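PrgZ (Enterococcus faecalis, PDB 4FAJ) binds pheromone peptides at the cell surface as a membrane-anchored receptor of the solute-binding protein 5 family, probably delivering them for uptake. Local coordinates at residues Asn89-Leu97 and Pro105-Lys113; Asn358-Lys369 and Val527-Ala536. All blocks are in the same frame, centred on the assembly; numbering follows the deposited sequence.

Contact 1 (89-97 with 105-113) closes before contact 2 (358-369 with 527-536) opens, so the two follow in series along the chain. They lie on opposite sides of its centre, with their own centres about 30 Å apart and their nearest atoms about 14 Å apart, and they do not touch. Contact 1 joins segments whose nearest ends are 8 residues apart, around the two-stranded hairpin 95-97/103-105, next to the sheet containing strand 120-124. Contact 2 brings together segments whose nearest ends are 158 residues apart, in a seven-stranded mixed sheet where 361-362 pairs with 528-539. The first is thus a local closure, the second a long-range one, and contact 2 reaches the bound peptide through Phe531 and Val533.

Contact 1: Asn89-Leu97 and Pro105-Lys113; sequences NVMEGLYRL and PAIAAGQPK
The Tyr95 ring has Gly110 O at its edge, near the ring plane, while Ala108 CB, Pro105 CA and Pro112 CD approach it obliquely. This surrounds the base of a beta hairpin, strands 95-97 and 103-105, in which Tyr95 and Pro105 form an antiparallel non-hydrogen-bonded pair with diverging side chains. Although Tyr95 CB points away from 105-113, CG lies beside the backbone N (chi1 -56°), and the ring reaches back to this segment. Its hydroxyl donates to Gly110 O in the carbonyl plane, on a lone pair; Ala108 CB is 3.6 Å from Tyr95 CZ. Just before strand 95-97, Leu94 O accepts from both Ala106 N and Ala108 N, and Gly93 O from Ile107 N, gripping the turn at 106-108 by three backbone bonds. The extended Glu92 chain and Ile107 run antiparallel alongside one another, Glu92 OE1 lying 3.5 Å from Ile107 CG1. Tyr261 and Trp262 hydrogen-bond to the Glu92 carboxylate, whose side chain is about 6 Å from that of the zinc ligand Asp263. Arg96 NH2 bridges to Glu92 OE2 at 2.8 Å, on the anti side and 34° out of the carboxylate plane.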
loop_
_atom_site.group_PDB
_atom_site.type_symbol
_atom_site.label_atom_id
_atom_site.label_comp_id
_atom_site.label_asym_id
_atom_site.label_seq_id
_atom_site.Cartn_x
_atom_site.Cartn_y
_atom_site.Cartn_z
ATOM N N ASN A 89 -9.553 -10.867 1.205
ATOM C CA ASN A 89 -10.783 -11.577 0.832
ATOM C C ASN A 89 -10.709 -13.123 0.861
ATOM O O ASN A 89 -11.741 -13.784 1.075
ATOM C CB ASN A 89 -11.255 -11.066 -0.522
ATOM C CG ASN A 89 -11.841 -9.681 -0.434
ATOM O OD1 ASN A 89 -12.979 -9.511 0.005
ATOM N ND2 ASN A 89 -11.077 -8.676 -0.852
ATOM N N VAL A 90 -9.517 -13.697 0.672
ATOM C CA VAL A 90 -9.341 -15.143 0.845
ATOM C C VAL A 90 -8.754 -15.520 2.207
ATOM O O VAL A 90 -8.806 -16.684 2.598
ATOM C CB VAL A 90 -8.569 -15.822 -0.344
ATOM C CG1 VAL A 90 -9.320 -15.597 -1.663
ATOM C CG2 VAL A 90 -7.111 -15.339 -0.427
ATOM N N MET A 91 -8.245 -14.534 2.949
ATOM C CA MET A 91 -7.765 -14.742 4.305
ATOM C C MET A 91 -8.454 -13.762 5.266
ATOM O O MET A 91 -9.287 -12.944 4.853
ATOM C CB MET A 91 -6.238 -14.591 4.379
ATOM C CG MET A 91 -5.486 -15.644 3.596
ATOM S SD MET A 91 -3.744 -15.717 4.001
ATOM C CE MET A 91 -3.751 -16.607 5.567
ATOM N N GLU A 92 -8.132 -13.889 6.547
ATOM C CA GLU A 92 -8.693 -13.038 7.599
ATOM C C GLU A 92 -7.720 -12.971 8.768
ATOM O O GLU A 92 -6.984 -13.922 9.026
ATOM C CB GLU A 92 -10.030 -13.609 8.080
ATOM C CG GLU A 92 -10.743 -12.735 9.101
ATOM C CD GLU A 92 -12.087 -13.283 9.492
ATOM O OE1 GLU A 92 -12.143 -14.375 10.114
ATOM O OE2 GLU A 92 -13.087 -12.607 9.185
ATOM N N GLY A 93 -7.704 -11.831 9.450
ATOM C CA GLY A 93 -6.858 -11.620 10.618
ATOM C C GLY A 93 -7.672 -11.451 11.890
ATOM O O GLY A 93 -8.882 -11.727 11.925
ATOM N N LEU A 94 -7.004 -11.011 12.945
ATOM C CA LEU A 94 -7.662 -10.841 14.237
ATOM C C LEU A 94 -8.792 -9.811 14.170
ATOM O O LEU A 94 -9.843 -9.998 14.804
ATOM C CB LEU A 94 -6.654 -10.442 15.306
ATOM C CG LEU A 94 -5.652 -11.537 15.696
ATOM C CD1 LEU A 94 -4.544 -10.961 16.556
ATOM C CD2 LEU A 94 -6.345 -12.692 16.413
ATOM N N TYR A 95 -8.542 -8.732 13.422
ATOM C CA TYR A 95 -9.500 -7.647 13.216
ATOM C C TYR A 95 -9.663 -7.346 11.716
ATOM O O TYR A 95 -8.792 -7.669 10.890
ATOM C CB TYR A 95 -9.077 -6.384 14.009
ATOM C CG TYR A 95 -8.921 -6.697 15.463
ATOM C CD1 TYR A 95 -10.018 -6.672 16.314
ATOM C CD2 TYR A 95 -7.702 -7.132 15.977
ATOM C CE1 TYR A 95 -9.900 -7.025 17.634
ATOM C CE2 TYR A 95 -7.576 -7.490 17.308
ATOM C CZ TYR A 95 -8.673 -7.435 18.128
ATOM O OH TYR A 95 -8.579 -7.798 19.439
ATOM N N ARG A 96 -10.814 -6.764 11.388
ATOM C CA ARG A 96 -11.206 -6.401 10.025
ATOM C C ARG A 96 -11.833 -5.004 10.092
ATOM O O ARG A 96 -12.657 -4.739 10.977
ATOM C CB ARG A 96 -12.236 -7.400 9.497
ATOM C CG ARG A 96 -12.719 -7.136 8.060
ATOM C CD ARG A 96 -13.988 -7.905 7.765
ATOM N NE ARG A 96 -13.785 -9.359 7.711
ATOM C CZ ARG A 96 -13.317 -10.036 6.660
ATOM N NH1 ARG A 96 -12.977 -9.414 5.529
ATOM N NH2 ARG A 96 -13.195 -11.357 6.734
ATOM N N LEU A 97 -11.449 -4.124 9.164
ATOM C CA LEU A 97 -11.981 -2.761 9.152
ATOM C C LEU A 97 -13.463 -2.718 8.824
ATOM O O LEU A 97 -13.954 -3.454 7.951
ATOM C CB LEU A 97 -11.209 -1.864 8.170
ATOM C CG LEU A 97 -9.725 -1.630 8.446
ATOM C CD1 LEU A 97 -9.235 -0.496 7.530
ATOM C CD2 LEU A 97 -9.397 -1.331 9.923
ATOM N N PRO A 105 -13.668 -6.873 15.692
ATOM C CA PRO A 105 -13.289 -8.283 15.906
ATOM C C PRO A 105 -13.640 -9.213 14.736
ATOM O O PRO A 105 -14.783 -9.230 14.275
ATOM C CB PRO A 105 -14.086 -8.670 17.160
ATOM C CG PRO A 105 -14.187 -7.413 17.927
ATOM C CD PRO A 105 -14.332 -6.312 16.885
ATOM N N ALA A 106 -12.639 -9.930 14.234
ATOM C CA ALA A 106 -12.819 -10.871 13.125
ATOM C C ALA A 106 -12.499 -12.266 13.672
ATOM O O ALA A 106 -13.388 -12.918 14.209
ATOM C CB ALA A 106 -11.940 -10.488 11.939
ATOM N N ILE A 107 -11.241 -12.701 13.612
ATOM C CA ILE A 107 -10.838 -13.938 14.303
ATOM C C ILE A 107 -10.834 -13.742 15.828
ATOM O O ILE A 107 -11.153 -14.663 16.571
ATOM C CB ILE A 107 -9.462 -14.456 13.810
ATOM C CG1 ILE A 107 -9.577 -14.931 12.357
ATOM C CG2 ILE A 107 -8.941 -15.615 14.688
ATOM C CD1 ILE A 107 -8.251 -15.186 11.692
ATOM N N ALA A 108 -10.444 -12.549 16.281
ATOM C CA ALA A 108 -10.538 -12.179 17.689
ATOM C C ALA A 108 -12.008 -12.113 18.130
ATOM O O ALA A 108 -12.868 -11.654 17.375
ATOM C CB ALA A 108 -9.844 -10.829 17.934
ATOM N N ALA A 109 -12.288 -12.554 19.357
ATOM C CA ALA A 109 -13.651 -12.533 19.888
ATOM C C ALA A 109 -14.073 -11.172 20.432
ATOM O O ALA A 109 -15.248 -10.951 20.729
ATOM C CB ALA A 109 -13.826 -13.603 20.966
ATOM N N GLY A 110 -13.115 -10.267 20.582
ATOM C CA GLY A 110 -13.389 -8.941 21.117
ATOM C C GLY A 110 -12.185 -8.052 20.906
ATOM O O GLY A 110 -11.148 -8.511 20.446
ATOM N N GLN A 111 -12.327 -6.772 21.231
ATOM C CA GLN A 111 -11.199 -5.837 21.244
ATOM C C GLN A 111 -10.146 -6.300 22.261
ATOM O O GLN A 111 -10.467 -7.047 23.193
ATOM C CB GLN A 111 -11.686 -4.430 21.616
ATOM C CG GLN A 111 -12.598 -3.774 20.582
ATOM C CD GLN A 111 -11.886 -3.456 19.280
ATOM O OE1 GLN A 111 -10.659 -3.372 19.234
ATOM N NE2 GLN A 111 -12.656 -3.268 18.217
ATOM N N PRO A 112 -8.890 -5.845 22.109
ATOM C CA PRO A 112 -7.893 -6.263 23.083
ATOM C C PRO A 112 -8.174 -5.734 24.489
ATOM O O PRO A 112 -8.725 -4.636 24.650
ATOM C CB PRO A 112 -6.583 -5.664 22.533
ATOM C CG PRO A 112 -6.848 -5.422 21.109
ATOM C CD PRO A 112 -8.292 -5.020 21.052
ATOM N N LYS A 113 -7.814 -6.536 25.483
ATOM C CA LYS A 113 -7.792 -6.098 26.864
ATOM C C LYS A 113 -6.391 -5.564 27.107
ATOM O O LYS A 113 -5.409 -6.307 26.994
ATOM C CB LYS A 113 -8.108 -7.266 27.802
ATOM C CG LYS A 113 -8.095 -6.945 29.301
ATOM C CD LYS A 113 -8.774 -5.624 29.650
ATOM C CE LYS A 113 -10.247 -5.603 29.248
ATOM N NZ LYS A 113 -11.069 -6.525 30.055
#

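Contact 2: Asn358-Lys369 and Val527-Ala536; sequences NGSVASVGVVPK and VVPIFQVGTA
Gln532 packs its CB against Val361, 3.8 Å from Val361 CG2; the two side chains leave the sheet together. A fully extended chain, chi1 178° and chi2 173°, carries the amide to the turn at Pro368-Lys369. Gln532 CG passes 3.9 Å from Pro368 CB, and Gln532 CD comes to 3.4 Å from that same Pro368 CB. At the tip the amide meets both polar backbone atoms of Lys369. OE1 accepts Lys369 N from above its carbonyl plane, and also takes a proton from a water that bridges to Ala362 O. Gln532 NE2 donates to Lys369 O at 2.9 Å, close to the amide plane. It donates as well to Met316 O of the neighbouring strand 311-324. These partners on both amide atoms fix its rotation.

In the backbone, Val361 and Gln532 form an antiparallel hydrogen-bonded pair through Val361 N to Gln532 O and Gln532 N to Val361 O. Ser363 N continues the pairing to Ile530 O. At the other end Ser360 OG accepts Gly534 N at 2.9 Å and donates to Asn358 OD1, which also takes Ser360 N in an Asx turn. Gly534 packs its CA directly on the Gly359-Ser360 backbone, 4.0 Å from Gly359 O. Beyond Ser363, Pro529 CB sits 3.2 Å from Gly365 O, and Val366 CG2 meets Val527 CG1, the two side chains roughly perpendicular.

Ile530 and Phe531 both face Met320 of strand 311-324 as a classic beta bulge, and the Phe531 ring meets an aromatic side chain of the bound peptide edge-to-face. The arrangement is a short edge strand, 361-362, added to strand 528-539 of a mixed sheet, whose Phe531 and Val533 side chains meet the bound peptide of this solute-binding protein.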
loop_
_atom_site.group_PDB
_atom_site.type_symbol
_atom_site.label_atom_id
_atom_site.label_comp_id
_atom_site.label_asym_id
_atom_site.label_seq_id
_atom_site.Cartn_x
_atom_site.Cartn_y
_atom_site.Cartn_z
ATOM N N ASN A 358 -10.391 12.893 -12.630
ATOM C CA ASN A 358 -11.239 11.853 -12.061
ATOM C C ASN A 358 -11.333 11.903 -10.539
ATOM O O ASN A 358 -11.527 10.874 -9.902
ATOM C CB ASN A 358 -10.677 10.491 -12.478
ATOM C CG ASN A 358 -9.306 10.221 -11.892
ATOM O OD1 ASN A 358 -8.725 11.074 -11.209
ATOM N ND2 ASN A 358 -8.770 9.033 -12.165
ATOM N N GLY A 359 -11.170 13.089 -9.956
ATOM C CA GLY A 359 -11.279 13.248 -8.518
ATOM C C GLY A 359 -9.963 13.097 -7.776
ATOM O O GLY A 359 -9.917 13.267 -6.562
ATOM N N SER A 360 -8.883 12.803 -8.490
ATOM C CA SER A 360 -7.550 12.874 -7.894
ATOM C C SER A 360 -7.245 14.342 -7.609
ATOM O O SER A 360 -7.842 15.229 -8.236
ATOM C CB SER A 360 -6.495 12.296 -8.832
ATOM O OG SER A 360 -6.727 10.912 -9.081
ATOM N N VAL A 361 -6.336 14.609 -6.668
ATOM C CA VAL A 361 -5.987 15.995 -6.334
ATOM C C VAL A 361 -4.475 16.177 -6.167
ATOM O O VAL A 361 -3.762 15.235 -5.832
ATOM C CB VAL A 361 -6.726 16.477 -5.070
ATOM C CG1 VAL A 361 -8.252 16.379 -5.262
ATOM C CG2 VAL A 361 -6.287 15.680 -3.856
ATOM N N ALA A 362 -3.999 17.390 -6.423
ATOM C CA ALA A 362 -2.594 17.733 -6.219
ATOM C C ALA A 362 -2.155 17.419 -4.795
ATOM O O ALA A 362 -2.921 17.638 -3.834
ATOM C CB ALA A 362 -2.352 19.216 -6.521
ATOM N N SER A 363 -0.931 16.905 -4.660
ATOM C CA SER A 363 -0.322 16.691 -3.346
ATOM C C SER A 363 0.034 18.039 -2.728
ATOM O O SER A 363 0.479 18.944 -3.437
ATOM C CB SER A 363 0.967 15.861 -3.461
ATOM O OG SER A 363 0.727 14.502 -3.803
ATOM N N VAL A 364 -0.170 18.168 -1.418
ATOM C CA VAL A 364 0.306 19.335 -0.659
ATOM C C VAL A 364 1.516 18.981 0.202
ATOM O O VAL A 364 2.134 19.847 0.802
ATOM C CB VAL A 364 -0.788 19.912 0.257
ATOM C CG1 VAL A 364 -1.938 20.498 -0.581
ATOM C CG2 VAL A 364 -1.292 18.859 1.257
ATOM N N GLY A 365 1.833 17.707 0.281
ATOM C CA GLY A 365 2.966 17.228 1.065
ATOM C C GLY A 365 3.105 15.737 0.824
ATOM O O GLY A 365 2.460 15.178 -0.078
ATOM N N VAL A 366 3.937 15.080 1.623
ATOM C CA VAL A 366 4.082 13.622 1.542
ATOM C C VAL A 366 2.774 12.945 1.976
ATOM O O VAL A 366 2.316 11.994 1.335
ATOM C CB VAL A 366 5.262 13.149 2.417
ATOM C CG1 VAL A 366 5.294 11.650 2.585
ATOM C CG2 VAL A 366 6.605 13.678 1.840
ATOM N N VAL A 367 2.192 13.441 3.064
ATOM C CA VAL A 367 1.001 12.838 3.661
ATOM C C VAL A 367 -0.230 13.367 2.939
ATOM O O VAL A 367 -0.316 14.572 2.687
ATOM C CB VAL A 367 0.886 13.153 5.171
ATOM C CG1 VAL A 367 -0.398 12.581 5.745
ATOM C CG2 VAL A 367 2.087 12.594 5.923
ATOM N N PRO A 368 -1.158 12.467 2.559
ATOM C CA PRO A 368 -2.382 12.894 1.882
ATOM C C PRO A 368 -3.431 13.537 2.795
ATOM O O PRO A 368 -3.393 13.364 3.998
ATOM C CB PRO A 368 -2.930 11.597 1.299
ATOM C CG PRO A 368 -2.399 10.508 2.180
ATOM C CD PRO A 368 -1.071 10.991 2.670
ATOM N N LYS A 369 -4.364 14.269 2.186
ATOM C CA LYS A 369 -5.462 14.907 2.917
ATOM C C LYS A 369 -6.556 13.901 3.259
ATOM O O LYS A 369 -6.666 12.838 2.620
ATOM C CB LYS A 369 -6.062 16.049 2.083
ATOM C CG LYS A 369 -5.122 17.207 1.883
ATOM C CD LYS A 369 -5.496 18.088 0.685
ATOM C CE LYS A 369 -6.201 19.351 1.066
ATOM N NZ LYS A 369 -6.191 20.300 -0.114
ATOM N N VAL A 527 12.060 12.995 -1.450
ATOM C CA VAL A 527 11.011 12.351 -2.246
ATOM C C VAL A 527 10.116 13.469 -2.792
ATOM O O VAL A 527 9.939 14.482 -2.116
ATOM C CB VAL A 527 10.182 11.368 -1.392
ATOM C CG1 VAL A 527 9.263 12.118 -0.395
ATOM C CG2 VAL A 527 9.395 10.423 -2.277
ATOM N N VAL A 528 9.593 13.310 -4.008
ATOM C CA VAL A 528 8.747 14.344 -4.636
ATOM C C VAL A 528 7.288 13.872 -4.664
ATOM O O VAL A 528 6.964 12.959 -5.420
ATOM C CB VAL A 528 9.174 14.641 -6.093
ATOM C CG1 VAL A 528 8.184 15.633 -6.771
ATOM C CG2 VAL A 528 10.588 15.186 -6.145
ATOM N N PRO A 529 6.417 14.472 -3.839
ATOM C CA PRO A 529 4.990 14.118 -3.913
ATOM C C PRO A 529 4.319 14.792 -5.101
ATOM O O PRO A 529 4.530 15.995 -5.355
ATOM C CB PRO A 529 4.414 14.610 -2.576
ATOM C CG PRO A 529 5.427 15.459 -1.957
ATOM C CD PRO A 529 6.681 15.468 -2.787
ATOM N N ILE A 530 3.531 14.012 -5.834
ATOM C CA ILE A 530 2.946 14.474 -7.074
ATOM C C ILE A 530 1.460 14.699 -6.889
ATOM O O ILE A 530 1.010 15.836 -6.902
ATOM C CB ILE A 530 3.187 13.495 -8.243
ATOM C CG1 ILE A 530 4.676 13.135 -8.355
ATOM C CG2 ILE A 530 2.726 14.145 -9.563
ATOM C CD1 ILE A 530 4.940 11.946 -9.292
ATOM N N PHE A 531 0.701 13.616 -6.728
ATOM C CA PHE A 531 -0.744 13.726 -6.547
ATOM C C PHE A 531 -1.308 12.673 -5.597
ATOM O O PHE A 531 -0.684 11.651 -5.336
ATOM C CB PHE A 531 -1.464 13.682 -7.888
ATOM C CG PHE A 531 -1.358 12.370 -8.610
ATOM C CD1 PHE A 531 -0.311 12.131 -9.475
ATOM C CD2 PHE A 531 -2.341 11.389 -8.464
ATOM C CE1 PHE A 531 -0.205 10.919 -10.169
ATOM C CE2 PHE A 531 -2.250 10.180 -9.161
ATOM C CZ PHE A 531 -1.175 9.945 -10.008
ATOM N N GLN A 532 -2.491 12.980 -5.067
ATOM C CA GLN A 532 -3.258 12.089 -4.217
ATOM C C GLN A 532 -4.311 11.442 -5.099
ATOM O O GLN A 532 -5.072 12.130 -5.803
ATOM C CB GLN A 532 -3.908 12.862 -3.066
ATOM C CG GLN A 532 -4.779 11.994 -2.152
ATOM C CD GLN A 532 -5.296 12.701 -0.923
ATOM O OE1 GLN A 532 -4.964 13.861 -0.666
ATOM N NE2 GLN A 532 -6.119 11.987 -0.131
ATOM N N VAL A 533 -4.350 10.116 -5.030
ATOM C CA VAL A 533 -5.117 9.287 -5.938
ATOM C C VAL A 533 -6.602 9.303 -5.606
ATOM O O VAL A 533 -6.998 9.008 -4.471
ATOM C CB VAL A 533 -4.633 7.817 -5.883
ATOM C CG1 VAL A 533 -5.523 6.905 -6.734
ATOM C CG2 VAL A 533 -3.174 7.705 -6.320
ATOM N N GLY A 534 -7.404 9.641 -6.609
ATOM C CA GLY A 534 -8.838 9.374 -6.610
ATOM C C GLY A 534 -9.131 8.178 -7.508
ATOM O O GLY A 534 -8.594 8.095 -8.612
ATOM N N THR A 535 -9.987 7.272 -7.031
ATOM C CA THR A 535 -10.371 6.064 -7.748
ATOM C C THR A 535 -11.740 6.284 -8.384
ATOM O O THR A 535 -12.746 6.399 -7.665
ATOM C CB THR A 535 -10.437 4.847 -6.788
ATOM O OG1 THR A 535 -9.144 4.633 -6.198
ATOM C CG2 THR A 535 -10.884 3.572 -7.522
ATOM N N ALA A 536 -11.767 6.376 -9.714
ATOM C CA ALA A 536 -13.004 6.599 -10.466
ATOM C C ALA A 536 -13.316 5.382 -11.289
ATOM O O ALA A 536 -12.420 4.737 -11.844
ATOM C CB ALA A 536 -12.904 7.813 -11.369
HETATM O O HOH W 1 -7.428 7.108 -10.745
HETATM O O HOH W 2 -3.330 16.140 -1.132
#